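Local coordinates for protein pyroglutamyl-peptidase I (PDB 6LTQ) that probably removes N-terminal pyroglutamate (pyrrolidone carboxylic acid) from peptides, as a cysteine peptidase of the pyroglutamyl-peptidase I family from a thermophilic, keratin-degrading bacterium, at residues A88-E93 with P199-E204; A96-D101 with D114-D119; E136-K141 with V210-E215; E158-S163 with H175-H180. All coordinates share one frame; numbering follows the deposited sequence.

Interaction 1. Residues A88-E93 with P199-E204; sequences AGIRLE and PSMTLE
Met-201 reaches from the 199-204 segment to the start of the 88-93 segment, and its thioether makes one half of the contact. CB leaves the backbone toward the other segment, and CG continues outward in an extended chain, anti to the backbone N (chi1 -176°). SD is the first atom to land on something: it lies 3.8 Å from Ile-90 CD1, with the two side chains crossing at about a right angle. The chain then bends at chi3 (-80°), which turns the methyl back over the loop. There Met-201 CE rests 4.0 Å from Gly-89 CA and a similar distance from the carbonyl oxygen of Ala-88.

Two residues earlier, Pro-199 turns its CB toward Ala-88, 3.8 Å from the alanine CB. No direct hydrogen bond joins the segments. A water within hydrogen-bonding distance of both, 2.8 Å from Ala-88 O and 2.9 Å from Ser-200 O, lies between the two backbones.

The contact is buried and apolar, where the loop enters strand 90-97. Farther up that strand, Arg-91 NE meets Glu-93 OE2 at 2.6 Å in a salt bridge, and OE2 also bonds to His-180. Pro-199 packs on Pro-199 of a second subunit, so this corner lies at a subunit interface. Thr-202 N-caps helix 203-215 through its hydroxyl, while Ile-90 settles between Leu-138 of helix 131-140 and Val-179 of strand 175-181.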
loop_
_atom_site.group_PDB
_atom_site.type_symbol
_atom_site.label_atom_id
_atom_site.label_comp_id
_atom_site.label_asym_id
_atom_site.label_seq_id
_atom_site.Cartn_x
_atom_site.Cartn_y
_atom_site.Cartn_z
ATOM N N ALA D 88 10.287 1.698 2.277
ATOM C CA ALA D 88 10.574 2.897 1.502
ATOM C C ALA D 88 11.617 3.793 2.146
ATOM O O ALA D 88 12.126 4.697 1.476
ATOM C CB ALA D 88 9.296 3.719 1.298
ATOM N N GLY D 89 11.919 3.586 3.427
ATOM C CA GLY D 89 12.851 4.445 4.138
ATOM C C GLY D 89 13.752 3.645 5.066
ATOM O O GLY D 89 13.673 2.422 5.134
ATOM N N ILE D 90 14.622 4.363 5.779
ATOM C CA ILE D 90 15.467 3.700 6.767
ATOM C C ILE D 90 14.567 3.204 7.903
ATOM O O ILE D 90 13.910 3.991 8.579
ATOM C CB ILE D 90 16.560 4.649 7.280
ATOM C CG1 ILE D 90 17.418 5.189 6.108
ATOM C CG2 ILE D 90 17.404 3.957 8.319
ATOM C CD1 ILE D 90 18.123 4.124 5.258
ATOM N N ARG D 91 14.520 1.889 8.081
ATOM C CA ARG D 91 13.539 1.262 8.962
ATOM C C ARG D 91 14.242 0.789 10.238
ATOM O O ARG D 91 14.862 -0.284 10.270
ATOM C CB ARG D 91 12.838 0.130 8.225
ATOM C CG ARG D 91 11.841 -0.644 9.048
ATOM C CD ARG D 91 11.036 -1.570 8.155
ATOM N NE ARG D 91 10.625 -2.785 8.849
ATOM C CZ ARG D 91 9.807 -3.692 8.326
ATOM N NH1 ARG D 91 9.498 -4.781 9.023
ATOM N NH2 ARG D 91 9.289 -3.503 7.108
ATOM N N LEU D 92 14.136 1.598 11.279
ATOM C CA LEU D 92 14.797 1.328 12.548
ATOM C C LEU D 92 13.929 0.390 13.377
ATOM O O LEU D 92 12.786 0.726 13.722
ATOM C CB LEU D 92 15.048 2.641 13.289
ATOM C CG LEU D 92 15.720 3.657 12.367
ATOM C CD1 LEU D 92 15.518 5.045 12.889
ATOM C CD2 LEU D 92 17.230 3.362 12.225
ATOM N N GLU D 93 14.470 -0.779 13.703
ATOM C CA GLU D 93 13.701 -1.831 14.361
ATOM C C GLU D 93 13.853 -1.745 15.875
ATOM O O GLU D 93 14.966 -1.816 16.407
ATOM C CB GLU D 93 14.142 -3.199 13.848
ATOM C CG GLU D 93 13.901 -3.393 12.356
ATOM C CD GLU D 93 12.421 -3.520 11.980
ATOM O OE1 GLU D 93 11.541 -3.464 12.878
ATOM O OE2 GLU D 93 12.144 -3.726 10.776
ATOM N N PRO D 199 9.223 0.380 -3.758
ATOM C CA PRO D 199 10.123 1.473 -3.369
ATOM C C PRO D 199 11.582 1.036 -3.337
ATOM O O PRO D 199 11.899 -0.137 -3.164
ATOM C CB PRO D 199 9.656 1.860 -1.953
ATOM C CG PRO D 199 8.373 1.135 -1.704
ATOM C CD PRO D 199 8.351 -0.059 -2.649
ATOM N N SER D 200 12.476 2.022 -3.443
ATOM C CA SER D 200 13.909 1.755 -3.387
ATOM C C SER D 200 14.622 2.972 -2.813
ATOM O O SER D 200 14.029 4.032 -2.632
ATOM C CB SER D 200 14.442 1.399 -4.781
ATOM O OG SER D 200 14.336 2.526 -5.635
ATOM N N MET D 201 15.915 2.812 -2.516
ATOM C CA MET D 201 16.730 3.941 -2.087
ATOM C C MET D 201 18.152 3.691 -2.575
ATOM O O MET D 201 18.654 2.572 -2.438
ATOM C CB MET D 201 16.690 4.119 -0.560
ATOM C CG MET D 201 17.455 5.360 -0.031
ATOM S SD MET D 201 17.382 5.441 1.777
ATOM C CE MET D 201 15.745 6.153 2.037
ATOM N N THR D 202 18.770 4.704 -3.183
ATOM C CA THR D 202 20.102 4.498 -3.757
ATOM C C THR D 202 21.095 4.042 -2.695
ATOM O O THR D 202 20.959 4.351 -1.506
ATOM C CB THR D 202 20.635 5.775 -4.427
ATOM O OG1 THR D 202 20.855 6.791 -3.441
ATOM C CG2 THR D 202 19.663 6.291 -5.491
ATOM N N LEU D 203 22.115 3.301 -3.150
ATOM C CA LEU D 203 23.190 2.889 -2.249
ATOM C C LEU D 203 23.843 4.098 -1.600
ATOM O O LEU D 203 24.177 4.077 -0.401
ATOM C CB LEU D 203 24.236 2.074 -3.020
ATOM C CG LEU D 203 25.426 1.593 -2.174
ATOM C CD1 LEU D 203 24.979 0.583 -1.092
ATOM C CD2 LEU D 203 26.489 0.986 -3.083
ATOM N N GLU D 204 24.006 5.184 -2.362
ATOM C CA GLU D 204 24.651 6.368 -1.810
ATOM C C GLU D 204 23.881 6.921 -0.610
ATOM O O GLU D 204 24.467 7.217 0.441
ATOM C CB GLU D 204 24.821 7.429 -2.906
ATOM C CG GLU D 204 25.496 6.894 -4.199
ATOM C CD GLU D 204 24.510 6.267 -5.203
ATOM O OE1 GLU D 204 23.836 7.024 -5.944
ATOM O OE2 GLU D 204 24.424 5.023 -5.288
HETATM O O HOH W 1 11.672 4.882 -1.243
#

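Interaction 2. Residues A96-D101 with D114-D119; sequences AINLLD and DVSIID
The carboxamide of Asn-98 has Ile-118 O in its plane beside ND2, while the N-H groups of Ile-117 and Ile-118 reach OD1 from tilted positions, Ile-117 the more so; the carboxylates of Asp-101 and Asp-114 lie side by side at the other end, their planes 23° apart. Between them is a G1 beta bulge: Asp-114, in a left-handed backbone conformation (phi 63°), and Val-115 both face Leu-100 across a single antiparallel, hydrogen-bonded bridge. Leu-100 N donates to Val-115 O at 2.6 Å, and Val-115 N returns a bond to Leu-100 O.

Asn-98 is the centre of an inverse gamma turn, and its CG stands anti to the backbone N (chi1 -171°), directing the amide at the backbone of Ile-117 and Ile-118. OD1 takes two donors, Ile-117 N at 2.7 Å and the straighter bond from Ile-118 N at 2.9 Å. ND2 answers with a bond to Ile-118 O, so three bonds fix the rotation of the group. Replaced by alanine, this position would probably leave both N-H groups and the Ile-118 carbonyl without these mates and let the loop shift.

The aspartates bring like charges together, Asp-101 OD1 and Asp-114 OD2 being 3.4 Å apart. Lys-132 of a third subunit bridges to Asp-101 and Arg-94 of the same subunit to Asp-114, which probably offsets the repulsion. Leu-100 CD2 packs 3.7 Å from Ile-117 CG1, the two chains crossing at about a right angle. A water joins the two segments, 2.6 Å from Asn-98 O and 2.7 Å from Ser-116 OG.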
loop_
_atom_site.group_PDB
_atom_site.type_symbol
_atom_site.label_atom_id
_atom_site.label_comp_id
_atom_site.label_asym_id
_atom_site.label_seq_id
_atom_site.Cartn_x
_atom_site.Cartn_y
_atom_site.Cartn_z
ATOM N N ALA D 96 12.759 -7.170 18.917
ATOM C CA ALA D 96 13.180 -8.481 18.440
ATOM C C ALA D 96 12.423 -9.538 19.225
ATOM O O ALA D 96 12.371 -9.470 20.453
ATOM C CB ALA D 96 14.702 -8.673 18.602
ATOM N N ILE D 97 11.846 -10.512 18.538
ATOM C CA ILE D 97 11.010 -11.485 19.221
ATOM C C ILE D 97 11.640 -12.871 19.154
ATOM O O ILE D 97 12.396 -13.208 18.242
ATOM C CB ILE D 97 9.577 -11.512 18.656
ATOM C CG1 ILE D 97 9.595 -11.972 17.206
ATOM C CG2 ILE D 97 8.933 -10.124 18.783
ATOM C CD1 ILE D 97 8.249 -12.523 16.763
ATOM N N ASN D 98 11.264 -13.701 20.123
ATOM C CA ASN D 98 11.864 -15.027 20.310
ATOM C C ASN D 98 11.160 -16.073 19.441
ATOM O O ASN D 98 10.524 -17.008 19.928
ATOM C CB ASN D 98 11.807 -15.399 21.783
ATOM C CG ASN D 98 12.597 -16.662 22.103
ATOM O OD1 ASN D 98 13.383 -17.144 21.287
ATOM N ND2 ASN D 98 12.383 -17.200 23.292
ATOM N N LEU D 99 11.304 -15.924 18.120
ATOM C CA LEU D 99 10.543 -16.779 17.217
ATOM C C LEU D 99 11.208 -16.864 15.856
ATOM O O LEU D 99 11.548 -15.832 15.275
ATOM C CB LEU D 99 9.105 -16.247 17.038
ATOM C CG LEU D 99 8.150 -17.265 16.428
ATOM C CD1 LEU D 99 7.907 -18.376 17.449
ATOM C CD2 LEU D 99 6.833 -16.619 15.997
ATOM N N LEU D 100 11.343 -18.084 15.338
ATOM C CA LEU D 100 11.634 -18.332 13.933
ATOM C C LEU D 100 10.366 -18.826 13.263
ATOM O O LEU D 100 9.810 -19.858 13.660
ATOM C CB LEU D 100 12.750 -19.359 13.764
ATOM C CG LEU D 100 13.965 -19.155 14.654
ATOM C CD1 LEU D 100 14.835 -20.413 14.636
ATOM C CD2 LEU D 100 14.768 -17.958 14.194
ATOM N N ASP D 101 9.929 -18.126 12.219
ATOM C CA ASP D 101 8.696 -18.524 11.550
ATOM C C ASP D 101 8.674 -17.944 10.145
ATOM O O ASP D 101 8.512 -16.730 9.979
ATOM C CB ASP D 101 7.486 -18.057 12.339
ATOM C CG ASP D 101 6.222 -18.721 11.877
ATOM O OD1 ASP D 101 6.184 -19.964 11.920
ATOM O OD2 ASP D 101 5.281 -18.020 11.450
ATOM N N ASP D 114 7.486 -21.548 13.784
ATOM C CA ASP D 114 7.102 -21.416 15.190
ATOM C C ASP D 114 8.110 -22.069 16.132
ATOM O O ASP D 114 7.755 -22.828 17.033
ATOM C CB ASP D 114 5.696 -21.961 15.427
ATOM C CG ASP D 114 4.635 -20.893 15.267
ATOM O OD1 ASP D 114 3.441 -21.237 15.322
ATOM O OD2 ASP D 114 5.005 -19.712 15.081
ATOM N N VAL D 115 9.375 -21.721 15.956
ATOM C CA VAL D 115 10.455 -22.253 16.771
ATOM C C VAL D 115 10.989 -21.124 17.635
ATOM O O VAL D 115 11.273 -20.032 17.129
ATOM C CB VAL D 115 11.574 -22.834 15.887
ATOM C CG1 VAL D 115 12.668 -23.476 16.734
ATOM C CG2 VAL D 115 10.996 -23.814 14.890
ATOM N N SER D 116 11.140 -21.389 18.929
ATOM C CA SER D 116 11.825 -20.434 19.786
ATOM C C SER D 116 13.270 -20.294 19.331
ATOM O O SER D 116 13.873 -21.238 18.814
ATOM C CB SER D 116 11.796 -20.879 21.247
ATOM O OG SER D 116 10.522 -20.684 21.819
ATOM N N ILE D 117 13.817 -19.093 19.502
ATOM C CA ILE D 117 15.247 -18.892 19.287
ATOM C C ILE D 117 16.036 -19.383 20.491
ATOM O O ILE D 117 16.956 -20.199 20.360
ATOM C CB ILE D 117 15.539 -17.408 18.994
ATOM C CG1 ILE D 117 14.824 -16.961 17.717
ATOM C CG2 ILE D 117 17.040 -17.152 18.924
ATOM C CD1 ILE D 117 14.927 -15.457 17.468
ATOM N N ILE D 118 15.677 -18.897 21.674
ATOM C CA ILE D 118 16.301 -19.271 22.935
ATOM C C ILE D 118 15.217 -19.872 23.809
ATOM O O ILE D 118 14.304 -19.160 24.250
ATOM C CB ILE D 118 16.953 -18.071 23.629
ATOM C CG1 ILE D 118 18.104 -17.545 22.778
ATOM C CG2 ILE D 118 17.353 -18.420 25.069
ATOM C CD1 ILE D 118 19.134 -18.586 22.441
ATOM N N ASP D 119 15.329 -21.170 24.085
ATOM C CA ASP D 119 14.374 -21.850 24.948
ATOM C C ASP D 119 14.285 -21.152 26.296
ATOM O O ASP D 119 15.299 -20.926 26.966
ATOM C CB ASP D 119 14.779 -23.311 25.131
ATOM C CG ASP D 119 14.512 -24.143 23.894
ATOM O OD1 ASP D 119 13.446 -23.949 23.272
ATOM O OD2 ASP D 119 15.370 -24.980 23.539
HETATM O O HOH W 2 9.357 -18.211 21.926
#

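Interaction 3. Residues E136-K141 with V210-E215; sequences ELLKKK and VRLILE
Leu-212 points from helix 203-215 toward helix 131-140, and Leu-137 and Leu-138 of that helix's last turn, with Lys-141 just after it, receive it. Its CB lies 4.2 Å from Leu-137 CD2 and equally far from Leu-138 CD2, so the base of the side chain is met by two leucine methyls. CG leaves anti to the carbonyl carbon (chi1 -77°), and this carries Leu-212 CD1 along to the next turn, 3.9 Å from Lys-141 CB. Both Leu-137 and Lys-141 run obliquely across the Leu-212 chain.

Lys-141 thus takes part through the aliphatic root of its side chain. The chain bends at chi2, and its ammonium nitrogen hydrogen-bonds to a bound glycerol, probably from the crystallisation liquor. On the buried side, Leu-138 CD1 and Ile-213 CD1 approach to 4.4 Å. No hydrogen bond or salt bridge links the segments.

The axes of the short helical segments pass 10.3 Å apart, and their directions differ by 127°. Contact is therefore confined to the crossing point, where the CA atoms of Leu-138 and Leu-212 come to 7.5 Å. Ile-213 continues inward to Leu-79 of strand 77-83, while Leu-137 packs on Asn-216 and Phe-220 of the C-terminal tail. This is helix-on-helix packing within one outer layer of an alpha/beta/alpha sandwich, where leucine and isoleucine side chains fill the crossing above the central sheet.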
loop_
_atom_site.group_PDB
_atom_site.type_symbol
_atom_site.label_atom_id
_atom_site.label_comp_id
_atom_site.label_asym_id
_atom_site.label_seq_id
_atom_site.Cartn_x
_atom_site.Cartn_y
_atom_site.Cartn_z
ATOM N N GLU D 136 14.962 10.804 14.451
ATOM C CA GLU D 136 14.871 12.251 14.350
ATOM C C GLU D 136 16.120 12.837 13.700
ATOM O O GLU D 136 16.024 13.772 12.904
ATOM C CB GLU D 136 14.639 12.853 15.731
ATOM C CG GLU D 136 13.183 13.185 15.985
ATOM C CD GLU D 136 12.742 14.424 15.209
ATOM O OE1 GLU D 136 12.489 15.469 15.846
ATOM O OE2 GLU D 136 12.652 14.349 13.964
ATOM N N LEU D 137 17.296 12.286 14.011
ATOM C CA LEU D 137 18.535 12.754 13.386
ATOM C C LEU D 137 18.516 12.530 11.883
ATOM O O LEU D 137 18.862 13.429 11.102
ATOM C CB LEU D 137 19.746 12.034 13.983
ATOM C CG LEU D 137 21.080 12.616 13.490
ATOM C CD1 LEU D 137 22.003 12.869 14.676
ATOM C CD2 LEU D 137 21.752 11.720 12.497
ATOM N N LEU D 138 18.136 11.322 11.453
ATOM C CA LEU D 138 18.100 11.015 10.026
ATOM C C LEU D 138 17.132 11.933 9.273
ATOM O O LEU D 138 17.488 12.498 8.228
ATOM C CB LEU D 138 17.721 9.555 9.823
ATOM C CG LEU D 138 18.811 8.577 10.285
ATOM C CD1 LEU D 138 18.320 7.146 10.193
ATOM C CD2 LEU D 138 20.083 8.780 9.454
ATOM N N LYS D 139 15.937 12.158 9.832
ATOM C CA LYS D 139 14.971 13.029 9.157
ATOM C C LYS D 139 15.502 14.451 9.068
ATOM O O LYS D 139 15.361 15.125 8.037
ATOM C CB LYS D 139 13.621 13.055 9.886
ATOM C CG LYS D 139 12.805 11.745 9.927
ATOM C CD LYS D 139 11.612 11.952 10.867
ATOM C CE LYS D 139 10.907 10.645 11.152
ATOM N NZ LYS D 139 10.079 10.240 9.968
ATOM N N LYS D 140 16.185 14.901 10.119
ATOM C CA LYS D 140 16.617 16.287 10.129
ATOM C C LYS D 140 17.701 16.486 9.100
ATOM O O LYS D 140 17.929 17.592 8.594
ATOM C CB LYS D 140 17.120 16.563 11.510
ATOM C CG LYS D 140 16.262 17.573 12.142
ATOM C CD LYS D 140 14.787 16.853 11.891
ATOM C CE LYS D 140 13.628 17.853 12.224
ATOM N NZ LYS D 140 13.369 18.593 13.555
ATOM N N LYS D 141 18.403 15.400 8.792
ATOM C CA LYS D 141 19.376 15.356 7.702
ATOM C C LYS D 141 18.743 15.007 6.348
ATOM O O LYS D 141 19.460 14.612 5.413
ATOM C CB LYS D 141 20.464 14.319 7.993
ATOM C CG LYS D 141 21.231 14.586 9.289
ATOM C CD LYS D 141 22.067 15.856 9.180
ATOM C CE LYS D 141 22.818 16.086 10.490
ATOM N NZ LYS D 141 23.782 17.210 10.402
ATOM N N VAL D 210 23.617 5.158 7.224
ATOM C CA VAL D 210 24.356 4.343 8.180
ATOM C C VAL D 210 25.591 5.094 8.665
ATOM O O VAL D 210 25.949 5.025 9.850
ATOM C CB VAL D 210 24.704 2.982 7.557
ATOM C CG1 VAL D 210 25.599 2.173 8.500
ATOM C CG2 VAL D 210 23.398 2.206 7.256
ATOM N N ARG D 211 26.242 5.838 7.765
ATOM C CA ARG D 211 27.380 6.681 8.147
ATOM C C ARG D 211 26.984 7.669 9.229
ATOM O O ARG D 211 27.673 7.807 10.246
ATOM C CB ARG D 211 27.928 7.349 6.877
ATOM C CG ARG D 211 29.203 8.205 6.982
ATOM C CD ARG D 211 29.192 9.473 6.202
ATOM N NE ARG D 211 28.981 9.199 4.776
ATOM C CZ ARG D 211 28.998 10.060 3.751
ATOM N NH1 ARG D 211 29.449 11.299 3.862
ATOM N NH2 ARG D 211 28.731 9.574 2.503
ATOM N N LEU D 212 25.817 8.289 9.073
ATOM C CA LEU D 212 25.357 9.260 10.056
ATOM C C LEU D 212 25.060 8.616 11.403
ATOM O O LEU D 212 25.227 9.256 12.450
ATOM C CB LEU D 212 24.117 9.998 9.545
ATOM C CG LEU D 212 24.363 11.093 8.502
ATOM C CD1 LEU D 212 23.068 11.425 7.730
ATOM C CD2 LEU D 212 24.943 12.341 9.175
ATOM N N ILE D 213 24.539 7.386 11.403
ATOM C CA ILE D 213 24.305 6.706 12.674
ATOM C C ILE D 213 25.635 6.475 13.387
ATOM O O ILE D 213 25.782 6.750 14.584
ATOM C CB ILE D 213 23.547 5.386 12.463
ATOM C CG1 ILE D 213 22.128 5.628 11.905
ATOM C CG2 ILE D 213 23.470 4.610 13.788
ATOM C CD1 ILE D 213 21.453 4.346 11.450
ATOM N N LEU D 214 26.626 5.975 12.643
ATOM C CA LEU D 214 27.941 5.708 13.222
ATOM C C LEU D 214 28.599 6.988 13.714
ATOM O O LEU D 214 29.203 7.004 14.794
ATOM C CB LEU D 214 28.830 5.019 12.193
ATOM C CG LEU D 214 28.437 3.592 11.822
ATOM C CD1 LEU D 214 29.183 3.139 10.565
ATOM C CD2 LEU D 214 28.645 2.613 12.999
ATOM N N GLU D 215 28.473 8.081 12.953
ATOM C CA GLU D 215 29.109 9.334 13.347
ATOM C C GLU D 215 28.487 9.941 14.595
ATOM O O GLU D 215 29.153 10.726 15.276
ATOM C CB GLU D 215 29.029 10.372 12.225
ATOM C CG GLU D 215 30.020 10.190 11.102
ATOM C CD GLU D 215 29.807 11.195 9.979
ATOM O OE1 GLU D 215 28.879 12.022 10.091
ATOM O OE2 GLU D 215 30.520 11.116 8.958
#

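Interaction 4. Residues E158-S163 with H175-H180; sequences EVYYYS and HALFVH
Helix segment 158-163 runs nearly antiparallel to strand 175-180, their directions 168° apart and their axes 8.5 Å from each other, with Tyr-160 over Phe-178. The phenol ring of Tyr-160 carries the contact. Phe-178 CB sits over the centre of one face, 3.5 Å from the Tyr-160 ring centroid, a CH-pi contact close to the ring normal. Phe-178 N also lies over a face, 3.5 Å from Tyr-160 CZ, while the carbonyl oxygen of Ala-176 lies near the plane at the edge. The two aromatic rings themselves meet obliquely, with centroids 5.8 Å apart. In Tyr-160 the bond to CG is turned away from the residue's own backbone N (chi1 -161°), sending the tyrosine across the strand until its hydroxyl reaches the carbonyl of Glu-93, with which it hydrogen-bonds. With an alanine in its place, the Glu-93 carbonyl would probably lose this partner and a gap open over Phe-178 CB.

One turn on, Ser-163 CB touches Ala-176 CB at 4.0 Å, while the serine hydroxyl bonds to Tyr-70 and His-80. The Phe-178 side chain in turn backs His-180, its CE1 lying 3.4 Å above the imidazole plane, offset toward the rim. His-180 ND1 bonds to Glu-93 and NE2 to the cysteinesulfonic acid at position 156, just before the helix. That linkage is consistent with the Cys-His-Glu catalytic triad of this peptidase family, here with the cysteine oxidised.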
loop_
_atom_site.group_PDB
_atom_site.type_symbol
_atom_site.label_atom_id
_atom_site.label_comp_id
_atom_site.label_asym_id
_atom_site.label_seq_id
_atom_site.Cartn_x
_atom_site.Cartn_y
_atom_site.Cartn_z
ATOM N N GLU D 158 16.177 -12.939 13.967
ATOM C CA GLU D 158 16.871 -13.945 14.769
ATOM C C GLU D 158 18.176 -13.388 15.306
ATOM O O GLU D 158 18.451 -13.453 16.509
ATOM C CB GLU D 158 17.130 -15.209 13.949
ATOM C CG GLU D 158 18.080 -16.194 14.681
ATOM C CD GLU D 158 18.527 -17.379 13.825
ATOM O OE1 GLU D 158 18.356 -17.342 12.597
ATOM O OE2 GLU D 158 19.041 -18.364 14.395
ATOM N N VAL D 159 18.979 -12.801 14.416
ATOM C CA VAL D 159 20.240 -12.188 14.811
ATOM C C VAL D 159 19.996 -11.053 15.789
ATOM O O VAL D 159 20.724 -10.887 16.779
ATOM C CB VAL D 159 20.988 -11.710 13.548
ATOM C CG1 VAL D 159 21.982 -10.627 13.880
ATOM C CG2 VAL D 159 21.643 -12.889 12.847
ATOM N N TYR D 160 18.951 -10.253 15.542
ATOM C CA TYR D 160 18.634 -9.161 16.453
ATOM C C TYR D 160 18.323 -9.696 17.847
ATOM O O TYR D 160 18.832 -9.184 18.846
ATOM C CB TYR D 160 17.444 -8.345 15.916
ATOM C CG TYR D 160 17.274 -6.964 16.487
ATOM C CD1 TYR D 160 18.285 -6.350 17.203
ATOM C CD2 TYR D 160 16.079 -6.245 16.275
ATOM C CE1 TYR D 160 18.129 -5.067 17.718
ATOM C CE2 TYR D 160 15.911 -4.968 16.779
ATOM C CZ TYR D 160 16.928 -4.375 17.494
ATOM O OH TYR D 160 16.750 -3.104 17.972
ATOM N N TYR D 161 17.451 -10.701 17.927
ATOM C CA TYR D 161 17.104 -11.258 19.232
ATOM C C TYR D 161 18.329 -11.871 19.893
ATOM O O TYR D 161 18.569 -11.671 21.090
ATOM C CB TYR D 161 15.990 -12.294 19.093
ATOM C CG TYR D 161 15.551 -12.873 20.428
ATOM C CD1 TYR D 161 16.185 -13.995 20.966
ATOM C CD2 TYR D 161 14.507 -12.299 21.152
ATOM C CE1 TYR D 161 15.802 -14.521 22.183
ATOM C CE2 TYR D 161 14.105 -12.835 22.372
ATOM C CZ TYR D 161 14.755 -13.948 22.885
ATOM O OH TYR D 161 14.363 -14.477 24.121
ATOM N N TYR D 162 19.134 -12.589 19.110
ATOM C CA TYR D 162 20.344 -13.199 19.660
ATOM C C TYR D 162 21.227 -12.153 20.332
ATOM O O TYR D 162 21.668 -12.339 21.471
ATOM C CB TYR D 162 21.107 -13.942 18.558
ATOM C CG TYR D 162 22.264 -14.753 19.122
ATOM C CD1 TYR D 162 23.512 -14.174 19.324
ATOM C CD2 TYR D 162 22.088 -16.081 19.488
ATOM C CE1 TYR D 162 24.557 -14.910 19.862
ATOM C CE2 TYR D 162 23.120 -16.823 20.020
ATOM C CZ TYR D 162 24.350 -16.234 20.205
ATOM O OH TYR D 162 25.370 -16.984 20.742
ATOM N N SER D 163 21.463 -11.017 19.659
ATOM C CA SER D 163 22.343 -10.002 20.226
ATOM C C SER D 163 21.732 -9.333 21.448
ATOM O O SER D 163 22.437 -9.083 22.434
ATOM C CB SER D 163 22.712 -8.935 19.176
ATOM O OG SER D 163 23.583 -9.474 18.184
ATOM N N HIS D 175 24.904 -2.767 23.668
ATOM C CA HIS D 175 23.729 -2.295 22.951
ATOM C C HIS D 175 23.628 -3.021 21.620
ATOM O O HIS D 175 24.625 -3.481 21.054
ATOM C CB HIS D 175 23.793 -0.778 22.713
ATOM C CG HIS D 175 23.379 0.067 23.883
ATOM N ND1 HIS D 175 22.095 0.066 24.384
ATOM C CD2 HIS D 175 24.059 0.996 24.601
ATOM C CE1 HIS D 175 22.009 0.928 25.379
ATOM N NE2 HIS D 175 23.186 1.512 25.528
ATOM N N ALA D 176 22.410 -3.116 21.115
ATOM C CA ALA D 176 22.218 -3.597 19.766
ATOM C C ALA D 176 21.070 -2.823 19.138
ATOM O O ALA D 176 20.111 -2.454 19.826
ATOM C CB ALA D 176 21.933 -5.087 19.748
ATOM N N LEU D 177 21.219 -2.539 17.843
ATOM C CA LEU D 177 20.181 -1.910 17.031
ATOM C C LEU D 177 20.159 -2.604 15.674
ATOM O O LEU D 177 21.218 -2.926 15.117
ATOM C CB LEU D 177 20.436 -0.399 16.873
ATOM C CG LEU D 177 19.477 0.428 15.995
ATOM C CD1 LEU D 177 18.034 0.433 16.555
ATOM C CD2 LEU D 177 19.979 1.842 15.827
ATOM N N PHE D 178 18.959 -2.856 15.140
ATOM C CA PHE D 178 18.823 -3.423 13.804
ATOM C C PHE D 178 18.234 -2.367 12.876
ATOM O O PHE D 178 17.252 -1.706 13.227
ATOM C CB PHE D 178 17.952 -4.683 13.790
ATOM C CG PHE D 178 18.127 -5.483 12.544
ATOM C CD1 PHE D 178 17.560 -5.060 11.339
ATOM C CD2 PHE D 178 18.923 -6.613 12.539
ATOM C CE1 PHE D 178 17.773 -5.762 10.165
ATOM C CE2 PHE D 178 19.133 -7.319 11.371
ATOM C CZ PHE D 178 18.565 -6.895 10.184
ATOM N N VAL D 179 18.837 -2.201 11.704
ATOM C CA VAL D 179 18.396 -1.216 10.709
ATOM C C VAL D 179 18.023 -1.988 9.450
ATOM O O VAL D 179 18.876 -2.653 8.847
ATOM C CB VAL D 179 19.467 -0.155 10.421
ATOM C CG1 VAL D 179 18.927 0.874 9.418
ATOM C CG2 VAL D 179 19.883 0.552 11.710
ATOM N N HIS D 180 16.730 -2.026 9.137
ATOM C CA HIS D 180 16.265 -2.542 7.865
ATOM C C HIS D 180 16.384 -1.494 6.769
ATOM O O HIS D 180 16.173 -0.299 6.993
ATOM C CB HIS D 180 14.826 -3.038 7.971
ATOM C CG HIS D 180 14.722 -4.511 8.228
ATOM N ND1 HIS D 180 13.904 -5.043 9.199
ATOM C CD2 HIS D 180 15.364 -5.565 7.660
ATOM C CE1 HIS D 180 14.013 -6.361 9.196
ATOM N NE2 HIS D 180 14.902 -6.704 8.280
#

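Overall arrangement
Strand 90-97 ties most of the contacts together: interaction 1 lies at its start and interaction 2 at its far end and the loop after it, about 26 Å apart between centres, while interaction 4 engages the neighbouring strand 175-181. Interactions 1 and 4 are buried and largely apolar; Glu-93, on the first, bonds to both Tyr-160 and His-180 of the last. Interactions 1 and 3 share helix 203-215 and meet where Ile-90 packs on Leu-138. Interaction 3 covers the face of the sheet away from helix 158-170 and is partly exposed. Interaction 2, on the opposite side of the chain's centre from it, relies on backbone and amide hydrogen bonds and carries charges that another subunit meets.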